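Local coordinates for kelch-like protein 7 (Homo sapiens, PDB 3II7) that serves as the substrate-specific adapter of a CUL3-RBX1 E3 ubiquitin ligase and is represented here by its kelch-repeat domain, at residues Cys41-Arg46 and Trp82-Gly87; Thr138-His143 and Ile152-Gly157; Val250-Gly255 and His264-Asn269. All blocks are in the same frame, centred on the assembly; numbering follows the deposited sequence.

All three contacts belong to one six-bladed kelch beta-propeller, but at different depths. Contact 1 is a surface contact between blades: a loop after the outermost strand of one blade lies on the outermost strand of the next, through aromatic, sulfur and CH-pi contacts. Contact 2 is buried, its centre about 11 Å from the centre of the chain; there a loop entering a blade meets the double glycine of that same blade, and one arginine-to-carbonyl bond joins them. Contact 3 is buried too, an antiparallel hairpin within the last blade held by four backbone hydrogen bonds. Contacts 2 and 3 lie on opposite sides of the chain's centre, and none of the three touches another.

Contact 1: Cys41-Arg46 and Trp82-Gly87; sequences CPFEKR and WYSKLG. With EDO (1,2-ethanediol), chain G; EDO (1,2-ethanediol), chain R; EDO (1,2-ethanediol), chain M; EDO (1,2-ethanediol), chain B.
At the outer junction between two neighbouring propeller blades, Pro42 and Phe43 of a loop lie over one face of the Trp82 indole, and Cys41 comes in beside them at a slant. Pro42 CD sits above the five-membered ring, 3.6 Å from its centroid and only 17° off the normal, a clear CH-pi contact. Phe43 turns its edge to the six-membered ring, with CE2 3.6 Å from Trp82 CE3; the planes stand at 78°, an offset edge-to-face pair. With CG anti to the carbonyl carbon (chi1 -59°), the Phe43 ring runs past the indole far enough for CZ to come within 3.8 Å of Ser84 OG, whose hydrogen bond goes to Asp73. Cys41 SG is 3.6 Å from Trp82 CZ2, and also accepts a long bond from Phe43 N.

Trp82 is the tryptophan of the kelch Tyr-Trp signature: its ring meets that of Tyr75 on the adjacent strand, while NE1 bonds to Arg40 O, which fixes the turn of the indole.

Further along the loop a 1,2-ethanediol, probably from the crystallisation liquor, spans the Arg46 backbone, with O1 2.8 Å from Arg46 N and O2 2.7 Å from Arg46 O. The Arg46 guanidinium reaches Asp73 in a salt bridge.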
loop_
_atom_site.group_PDB
_atom_site.type_symbol
_atom_site.label_atom_id
_atom_site.label_comp_id
_atom_site.label_asym_id
_atom_site.label_seq_id
_atom_site.Cartn_x
_atom_site.Cartn_y
_atom_site.Cartn_z
ATOM N N CYS A 41 -7.169 -4.802 18.452
ATOM C CA CYS A 41 -7.470 -3.477 17.884
ATOM C C CYS A 41 -8.839 -3.051 18.351
ATOM O O CYS A 41 -9.814 -3.745 18.076
ATOM C CB CYS A 41 -7.492 -3.529 16.383
ATOM S SG CYS A 41 -7.890 -1.971 15.556
ATOM N N PRO A 42 -8.928 -1.909 19.033
ATOM C CA PRO A 42 -10.205 -1.445 19.562
ATOM C C PRO A 42 -10.955 -0.464 18.626
ATOM O O PRO A 42 -11.934 0.152 19.037
ATOM C CB PRO A 42 -9.768 -0.725 20.818
ATOM C CG PRO A 42 -8.515 -0.042 20.395
ATOM C CD PRO A 42 -7.837 -1.003 19.443
ATOM N N PHE A 43 -10.509 -0.359 17.380
ATOM C CA PHE A 43 -11.134 0.538 16.376
ATOM C C PHE A 43 -11.789 -0.248 15.273
ATOM O O PHE A 43 -11.235 -1.249 14.784
ATOM C CB PHE A 43 -10.091 1.473 15.773
ATOM C CG PHE A 43 -9.404 2.341 16.796
ATOM C CD1 PHE A 43 -10.114 3.318 17.474
ATOM C CD2 PHE A 43 -8.059 2.183 17.077
ATOM C CE1 PHE A 43 -9.495 4.105 18.422
ATOM C CE2 PHE A 43 -7.435 2.972 18.028
ATOM C CZ PHE A 43 -8.164 3.934 18.699
ATOM N N GLU A 44 -12.967 0.223 14.866
ATOM C CA GLU A 44 -13.731 -0.404 13.805
ATOM C C GLU A 44 -13.047 -0.199 12.453
ATOM O O GLU A 44 -12.252 0.735 12.282
ATOM C CB GLU A 44 -15.134 0.170 13.775
ATOM C CG GLU A 44 -15.950 -0.209 14.989
ATOM C CD GLU A 44 -17.427 0.079 14.816
ATOM O OE1 GLU A 44 -17.775 1.027 14.075
ATOM O OE2 GLU A 44 -18.240 -0.653 15.421
ATOM N N LYS A 45 -13.378 -1.065 11.501
ATOM C CA LYS A 45 -12.852 -1.004 10.161
ATOM C C LYS A 45 -13.109 0.354 9.545
ATOM O O LYS A 45 -14.198 0.917 9.709
ATOM C CB LYS A 45 -13.591 -1.987 9.250
ATOM C CG LYS A 45 -13.451 -3.420 9.547
ATOM C CD LYS A 45 -14.549 -4.239 8.819
ATOM C CE LYS A 45 -14.177 -4.537 7.394
ATOM N NZ LYS A 45 -13.140 -5.589 7.356
ATOM N N ARG A 46 -12.109 0.837 8.807
ATOM C CA ARG A 46 -12.245 1.999 7.951
ATOM C C ARG A 46 -12.424 1.547 6.519
ATOM O O ARG A 46 -11.815 0.538 6.094
ATOM C CB ARG A 46 -10.981 2.838 7.984
ATOM C CG ARG A 46 -10.647 3.434 9.303
ATOM C CD ARG A 46 -9.531 4.427 9.184
ATOM N NE ARG A 46 -9.108 4.916 10.490
ATOM C CZ ARG A 46 -8.590 6.129 10.732
ATOM N NH1 ARG A 46 -8.433 7.021 9.759
ATOM N NH2 ARG A 46 -8.255 6.463 11.964
ATOM N N TRP A 82 -2.345 1.403 21.562
ATOM C CA TRP A 82 -2.888 2.302 20.579
ATOM C C TRP A 82 -2.989 3.707 21.114
ATOM O O TRP A 82 -3.281 3.924 22.309
ATOM C CB TRP A 82 -4.290 1.852 20.171
ATOM C CG TRP A 82 -4.321 0.619 19.321
ATOM C CD1 TRP A 82 -4.367 -0.680 19.767
ATOM C CD2 TRP A 82 -4.340 0.554 17.889
ATOM N NE1 TRP A 82 -4.392 -1.550 18.691
ATOM C CE2 TRP A 82 -4.398 -0.815 17.532
ATOM C CE3 TRP A 82 -4.318 1.524 16.864
ATOM C CZ2 TRP A 82 -4.423 -1.243 16.193
ATOM C CZ3 TRP A 82 -4.356 1.107 15.545
ATOM C CH2 TRP A 82 -4.383 -0.274 15.212
ATOM N N TYR A 83 -2.794 4.664 20.223
ATOM C CA TYR A 83 -3.066 6.056 20.526
ATOM C C TYR A 83 -3.554 6.795 19.288
ATOM O O TYR A 83 -3.524 6.246 18.183
ATOM C CB TYR A 83 -1.848 6.729 21.167
ATOM C CG TYR A 83 -0.617 6.761 20.327
ATOM C CD1 TYR A 83 -0.267 7.907 19.624
ATOM C CD2 TYR A 83 0.254 5.664 20.274
ATOM C CE1 TYR A 83 0.902 7.947 18.838
ATOM C CE2 TYR A 83 1.422 5.724 19.527
ATOM C CZ TYR A 83 1.732 6.859 18.814
ATOM O OH TYR A 83 2.896 6.924 18.072
ATOM N N SER A 84 -4.052 8.016 19.468
ATOM C CA SER A 84 -4.626 8.744 18.328
ATOM C C SER A 84 -4.139 10.167 18.240
ATOM O O SER A 84 -3.999 10.853 19.266
ATOM C CB SER A 84 -6.150 8.751 18.403
ATOM O OG SER A 84 -6.670 7.449 18.461
ATOM N N LYS A 85 -3.895 10.600 17.009
ATOM C CA LYS A 85 -3.502 11.968 16.681
ATOM C C LYS A 85 -4.475 12.508 15.642
ATOM O O LYS A 85 -5.350 11.804 15.224
ATOM C CB LYS A 85 -2.089 11.957 16.121
ATOM C CG LYS A 85 -1.061 11.483 17.111
ATOM C CD LYS A 85 -0.819 12.563 18.165
ATOM C CE LYS A 85 -0.012 12.053 19.326
ATOM N NZ LYS A 85 -0.144 12.993 20.466
ATOM N N LEU A 86 -4.350 13.784 15.269
ATOM C CA LEU A 86 -5.213 14.311 14.226
ATOM C C LEU A 86 -4.595 13.937 12.893
ATOM O O LEU A 86 -3.382 13.901 12.757
ATOM C CB LEU A 86 -5.480 15.817 14.402
ATOM C CG LEU A 86 -6.489 16.119 15.541
ATOM C CD1 LEU A 86 -6.658 17.645 15.769
ATOM C CD2 LEU A 86 -7.876 15.450 15.300
ATOM N N GLY A 87 -5.446 13.544 11.954
ATOM C CA GLY A 87 -5.024 12.886 10.740
ATOM C C GLY A 87 -4.729 13.874 9.678
ATOM O O GLY A 87 -4.464 15.044 9.988
HETATM C C1 EDO G . -8.935 -1.261 8.784
HETATM O O1 EDO G . -9.414 0.043 9.117
HETATM C C2 EDO G . -9.219 -1.606 7.324
HETATM O O2 EDO G . -10.648 -1.646 7.075
HETATM C C1 EDO R . -1.305 15.803 15.837
HETATM O O1 EDO R . -2.480 15.388 16.562
HETATM C C2 EDO R . -1.714 16.659 14.628
HETATM O O2 EDO R . -2.360 17.882 15.035
HETATM C C1 EDO M . -17.132 -3.827 13.135
HETATM O O1 EDO M . -16.693 -4.118 14.462
HETATM C C2 EDO M . -15.995 -4.030 12.124
HETATM O O2 EDO M . -14.733 -3.675 12.677
HETATM C C1 EDO B . -8.517 -7.434 15.952
HETATM O O1 EDO B . -7.751 -8.664 15.928
HETATM C C2 EDO B . -9.602 -7.474 17.019
HETATM O O2 EDO B . -9.120 -7.129 18.323
#

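Contact 2: Thr138-His143 and Ile152-Gly157; sequences TQRCSH and IYVCGG
Through Arg140 and His143, the loop Thr138-His143 packs on Gly156-Gly157, the double glycine of the kelch signature, which follows the second strand of a propeller blade. Along the loop, Thr138 comes first: its carbonyl O takes a weak bond from Arg140 NE, 3.3 Å away, within the loop itself.

Arg140 then does most of the work. Its chain bends at chi3 (91°), swinging the guanidinium back so that NH1 gives a hydrogen bond to Gly156 O at 2.9 Å. The acceptor lies near the guanidinium plane, and the donor comes in the carbonyl plane, on a lone pair of the oxygen. NH1 also bonds to Ser170 O, and NH2 forms a salt bridge with Glu172, which probably balances the buried charge. Val154 CG1 lies over one guanidinium face; Val154 was modelled in two conformers, so the closeness there is uncertain.

Cys141 and Ser142 turn the backbone round Gly157, where no CB stands in the way: the CA atoms of His143 and Gly157 are 3.6 Å apart.

Last, the His143 ring, with NE2 bonded to Ser107, has Arg140 CG over one face, 3.6 Å above the ring plane and toward the rim, and His143 CB rests 3.3 Å from Gly156 O.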
loop_
_atom_site.group_PDB
_atom_site.type_symbol
_atom_site.label_atom_id
_atom_site.label_comp_id
_atom_site.label_asym_id
_atom_site.label_seq_id
_atom_site.Cartn_x
_atom_site.Cartn_y
_atom_site.Cartn_z
ATOM N N THR A 138 -0.062 14.258 -11.604
ATOM C CA THR A 138 -1.359 13.689 -12.016
ATOM C C THR A 138 -2.132 13.281 -10.782
ATOM O O THR A 138 -1.602 12.589 -9.899
ATOM C CB THR A 138 -1.165 12.449 -12.896
ATOM O OG1 THR A 138 -0.367 12.787 -14.064
ATOM C CG2 THR A 138 -2.519 11.845 -13.307
ATOM N N GLN A 139 -3.377 13.726 -10.715
ATOM C CA GLN A 139 -4.267 13.356 -9.650
ATOM C C GLN A 139 -4.536 11.854 -9.736
ATOM O O GLN A 139 -4.579 11.279 -10.835
ATOM C CB GLN A 139 -5.579 14.140 -9.765
ATOM C CG GLN A 139 -6.436 13.759 -10.963
ATOM C CD GLN A 139 -7.345 14.880 -11.431
ATOM O OE1 GLN A 139 -6.911 15.778 -12.117
ATOM N NE2 GLN A 139 -8.621 14.814 -11.063
ATOM N N ARG A 140 -4.714 11.223 -8.587
ATOM C CA ARG A 140 -4.935 9.767 -8.561
ATOM C C ARG A 140 -5.539 9.248 -7.251
ATOM O O ARG A 140 -5.306 9.819 -6.219
ATOM C CB ARG A 140 -3.642 9.001 -8.877
ATOM C CG ARG A 140 -2.481 9.333 -8.103
ATOM C CD ARG A 140 -1.213 8.677 -8.705
ATOM N NE ARG A 140 -0.453 9.469 -9.708
ATOM C CZ ARG A 140 0.133 8.972 -10.800
ATOM N NH1 ARG A 140 -0.027 7.705 -11.154
ATOM N NH2 ARG A 140 0.828 9.764 -11.610
ATOM N N CYS A 141 -6.369 8.202 -7.371
ATOM C CA CYS A 141 -6.918 7.385 -6.264
ATOM C C CYS A 141 -6.509 5.934 -6.491
ATOM O O CYS A 141 -6.406 5.513 -7.640
ATOM C CB CYS A 141 -8.452 7.408 -6.282
ATOM S SG CYS A 141 -9.216 8.924 -5.805
ATOM N N SER A 142 -6.371 5.159 -5.417
ATOM C CA SER A 142 -6.171 3.713 -5.507
ATOM C C SER A 142 -4.866 3.372 -6.174
ATOM O O SER A 142 -4.715 2.308 -6.733
ATOM C CB SER A 142 -7.340 3.046 -6.248
ATOM O OG SER A 142 -8.576 3.338 -5.618
ATOM N N HIS A 143 -3.947 4.313 -6.106
ATOM C CA HIS A 143 -2.594 4.149 -6.577
ATOM C C HIS A 143 -1.708 3.519 -5.521
ATOM O O HIS A 143 -2.033 3.481 -4.344
ATOM C CB HIS A 143 -1.997 5.527 -6.946
ATOM C CG HIS A 143 -2.077 6.536 -5.833
ATOM N ND1 HIS A 143 -3.282 6.953 -5.307
ATOM C CD2 HIS A 143 -1.113 7.212 -5.153
ATOM C CE1 HIS A 143 -3.055 7.815 -4.330
ATOM N NE2 HIS A 143 -1.752 8.020 -4.241
ATOM N N ILE A 152 10.274 8.909 -3.163
ATOM C CA ILE A 152 8.913 8.447 -2.999
ATOM C C ILE A 152 8.293 8.286 -4.371
ATOM O O ILE A 152 8.128 9.259 -5.105
ATOM C CB ILE A 152 8.121 9.439 -2.172
ATOM C CG1 ILE A 152 8.766 9.542 -0.772
ATOM C CG2 ILE A 152 6.604 9.039 -2.076
ATOM C CD1 ILE A 152 8.085 10.423 0.150
ATOM N N TYR A 153 7.933 7.053 -4.694
ATOM C CA TYR A 153 7.413 6.692 -6.015
ATOM C C TYR A 153 5.924 6.451 -5.933
ATOM O O TYR A 153 5.432 5.762 -5.021
ATOM C CB TYR A 153 8.062 5.432 -6.535
ATOM C CG TYR A 153 9.522 5.560 -6.820
ATOM C CD1 TYR A 153 9.995 5.781 -8.112
ATOM C CD2 TYR A 153 10.446 5.496 -5.798
ATOM C CE1 TYR A 153 11.346 5.928 -8.361
ATOM C CE2 TYR A 153 11.818 5.633 -6.047
ATOM C CZ TYR A 153 12.257 5.851 -7.347
ATOM O OH TYR A 153 13.599 5.985 -7.613
ATOM N N VAL A 154 5.206 7.000 -6.897
ATOM C CA VAL A 154 3.797 6.730 -7.078
ATOM C C VAL A 154 3.577 6.128 -8.475
ATOM O O VAL A 154 4.206 6.560 -9.414
ATOM C CB VAL A 154 3.008 8.032 -6.987
ATOM C CG1 VAL A 154 1.604 7.813 -7.421
ATOM C CG2 VAL A 154 3.045 8.590 -5.568
ATOM N N CYS A 155 2.675 5.156 -8.599
ATOM C CA CYS A 155 2.249 4.688 -9.889
ATOM C C CYS A 155 0.842 4.156 -9.895
ATOM O O CYS A 155 0.315 3.580 -8.894
ATOM C CB CYS A 155 3.166 3.673 -10.499
ATOM S SG CYS A 155 3.251 2.184 -9.594
ATOM N N GLY A 156 0.257 4.325 -11.040
ATOM C CA GLY A 156 -1.087 3.865 -11.336
ATOM C C GLY A 156 -2.150 4.600 -10.544
ATOM O O GLY A 156 -2.020 5.793 -10.252
ATOM N N GLY A 157 -3.209 3.888 -10.230
ATOM C CA GLY A 157 -4.409 4.498 -9.672
ATOM C C GLY A 157 -5.383 4.877 -10.768
ATOM O O GLY A 157 -5.213 4.531 -11.945
#

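Contact 3: Val250-Gly255 and His264-Asn269; sequences VYVLAG and HILEYN
Tyr251 and Glu267 face each other across a beta hairpin, strands 249-254 and 264-269, the two middle strands of the last propeller blade. They form a non-hydrogen-bonded antiparallel pair. The two side chains cross at a slant, with the ring and carboxylate planes only 19° apart and Tyr251 CE1 3.7 Å from Glu267 OE1. Both carboxylate oxygens are buried and provided for: OE1 pairs with Tyr34 OH, across in the blade that closes the ring, and OE2 with Asn278 ND2 on the outer strand. These two bonds hold the carboxylate in its turn, while Tyr251 packs on Ile15 and Pro31 of that same neighbouring blade.

The other sheet face carries Val250 opposite Tyr268 and Val252 opposite Leu266, meeting beta carbon to beta carbon: Val252 CB is 3.9 Å from Leu266 CB. Tyr268 has CG anti to the backbone N (chi1 -180°), which leads its ring away from Val250 so that Val250 CG2 stays at the ring edge. The far end is fixed by a hydrogen bond from Tyr268 OH to Asp273, and the ring meets Trp275, its partner in the kelch Tyr-Trp signature.

Both of these pairs are hydrogen-bonded ones. Val250 N to Tyr268 O is 2.9 Å and Tyr268 N to Val250 O 2.8 Å; the Val252-Leu266 pair repeats the pattern, though there the Val252 N donor is tilted 26° out of the Leu266 carbonyl plane.

Beyond them, Leu253 and Ala254 both face Lys242 in a classic beta bulge on the inner strand's side. Leu253 starts out away from strand 264-269, but its branch comes back to lie alongside Ile265, pointing the same way, with Leu253 CD2 3.6 Å from Ile265 CG2.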
loop_
_atom_site.group_PDB
_atom_site.type_symbol
_atom_site.label_atom_id
_atom_site.label_comp_id
_atom_site.label_asym_id
_atom_site.label_seq_id
_atom_site.Cartn_x
_atom_site.Cartn_y
_atom_site.Cartn_z
ATOM N N VAL A 250 8.340 -11.646 -2.151
ATOM C CA VAL A 250 7.104 -10.861 -2.135
ATOM C C VAL A 250 5.950 -11.776 -1.760
ATOM O O VAL A 250 5.766 -12.831 -2.368
ATOM C CB VAL A 250 6.791 -10.207 -3.483
ATOM C CG1 VAL A 250 5.458 -9.395 -3.378
ATOM C CG2 VAL A 250 7.987 -9.306 -3.931
ATOM N N TYR A 251 5.183 -11.361 -0.747
ATOM C CA TYR A 251 4.061 -12.147 -0.217
ATOM C C TYR A 251 2.764 -11.473 -0.587
ATOM O O TYR A 251 2.598 -10.288 -0.315
ATOM C CB TYR A 251 4.151 -12.275 1.325
ATOM C CG TYR A 251 5.398 -12.949 1.791
ATOM C CD1 TYR A 251 5.440 -14.321 2.006
ATOM C CD2 TYR A 251 6.563 -12.223 1.985
ATOM C CE1 TYR A 251 6.627 -14.960 2.418
ATOM C CE2 TYR A 251 7.741 -12.846 2.404
ATOM C CZ TYR A 251 7.772 -14.207 2.606
ATOM O OH TYR A 251 8.945 -14.821 2.985
ATOM N N VAL A 252 1.863 -12.213 -1.223
ATOM C CA VAL A 252 0.476 -11.750 -1.468
ATOM C C VAL A 252 -0.374 -12.494 -0.436
ATOM O O VAL A 252 -0.551 -13.730 -0.504
ATOM C CB VAL A 252 -0.009 -12.033 -2.869
ATOM C CG1 VAL A 252 -1.423 -11.479 -3.080
ATOM C CG2 VAL A 252 0.983 -11.435 -3.928
ATOM N N LEU A 253 -0.880 -11.734 0.534
ATOM C CA LEU A 253 -1.479 -12.304 1.714
ATOM C C LEU A 253 -2.999 -12.201 1.709
ATOM O O LEU A 253 -3.652 -12.817 2.533
ATOM C CB LEU A 253 -0.922 -11.642 2.975
ATOM C CG LEU A 253 0.552 -11.829 3.250
ATOM C CD1 LEU A 253 0.921 -11.125 4.565
ATOM C CD2 LEU A 253 0.923 -13.307 3.298
ATOM N N ALA A 254 -3.535 -11.372 0.819
ATOM C CA ALA A 254 -4.995 -11.272 0.629
ATOM C C ALA A 254 -5.276 -10.696 -0.749
ATOM O O ALA A 254 -4.429 -10.087 -1.359
ATOM C CB ALA A 254 -5.626 -10.375 1.729
ATOM N N GLY A 255 -6.473 -10.902 -1.228
ATOM C CA GLY A 255 -6.907 -10.278 -2.472
ATOM C C GLY A 255 -8.343 -10.619 -2.787
ATOM O O GLY A 255 -8.827 -11.699 -2.457
ATOM N N HIS A 264 -5.333 -18.984 -0.536
ATOM C CA HIS A 264 -4.034 -19.334 0.056
ATOM C C HIS A 264 -3.004 -18.344 -0.400
ATOM O O HIS A 264 -3.111 -17.798 -1.484
ATOM C CB HIS A 264 -3.620 -20.744 -0.334
ATOM C CG HIS A 264 -4.416 -21.794 0.355
ATOM N ND1 HIS A 264 -5.660 -22.183 -0.099
ATOM C CD2 HIS A 264 -4.198 -22.477 1.509
ATOM C CE1 HIS A 264 -6.157 -23.096 0.729
ATOM N NE2 HIS A 264 -5.292 -23.283 1.717
ATOM N N ILE A 265 -1.997 -18.092 0.430
ATOM C CA ILE A 265 -1.041 -17.048 0.125
ATOM C C ILE A 265 -0.211 -17.390 -1.103
ATOM O O ILE A 265 -0.003 -18.569 -1.434
ATOM C CB ILE A 265 -0.107 -16.684 1.346
ATOM C CG1 ILE A 265 0.884 -17.791 1.643
ATOM C CG2 ILE A 265 -0.941 -16.363 2.619
ATOM C CD1 ILE A 265 2.014 -17.370 2.571
ATOM N N LEU A 266 0.285 -16.348 -1.755
ATOM C CA LEU A 266 1.195 -16.480 -2.873
ATOM C C LEU A 266 2.570 -15.928 -2.461
ATOM O O LEU A 266 2.665 -14.944 -1.717
ATOM C CB LEU A 266 0.708 -15.659 -4.082
ATOM C CG LEU A 266 -0.722 -15.880 -4.560
ATOM C CD1 LEU A 266 -1.037 -15.000 -5.750
ATOM C CD2 LEU A 266 -1.022 -17.381 -4.887
ATOM N N GLU A 267 3.629 -16.566 -2.939
ATOM C CA GLU A 267 4.988 -16.146 -2.612
ATOM C C GLU A 267 5.779 -16.039 -3.897
ATOM O O GLU A 267 5.758 -16.949 -4.718
ATOM C CB GLU A 267 5.647 -17.150 -1.691
ATOM C CG GLU A 267 4.892 -17.415 -0.431
ATOM C CD GLU A 267 5.543 -18.493 0.404
ATOM O OE1 GLU A 267 6.667 -18.274 0.888
ATOM O OE2 GLU A 267 4.914 -19.528 0.615
ATOM N N TYR A 268 6.467 -14.911 -4.065
ATOM C CA TYR A 268 7.297 -14.655 -5.258
ATOM C C TYR A 268 8.757 -14.514 -4.859
ATOM O O TYR A 268 9.094 -13.642 -4.043
ATOM C CB TYR A 268 6.838 -13.392 -5.967
ATOM C CG TYR A 268 7.631 -13.041 -7.230
ATOM C CD1 TYR A 268 7.655 -13.888 -8.323
ATOM C CD2 TYR A 268 8.370 -11.857 -7.305
ATOM C CE1 TYR A 268 8.379 -13.566 -9.460
ATOM C CE2 TYR A 268 9.069 -11.516 -8.414
ATOM C CZ TYR A 268 9.092 -12.379 -9.507
ATOM O OH TYR A 268 9.856 -12.027 -10.596
ATOM N N ASN A 269 9.612 -15.350 -5.440
ATOM C CA ASN A 269 11.039 -15.247 -5.209
ATOM C C ASN A 269 11.638 -14.332 -6.284
ATOM O O ASN A 269 11.745 -14.721 -7.447
ATOM C CB ASN A 269 11.675 -16.633 -5.249
ATOM C CG ASN A 269 13.134 -16.605 -4.902
ATOM O OD1 ASN A 269 13.817 -15.625 -5.173
ATOM N ND2 ASN A 269 13.646 -17.712 -4.378
#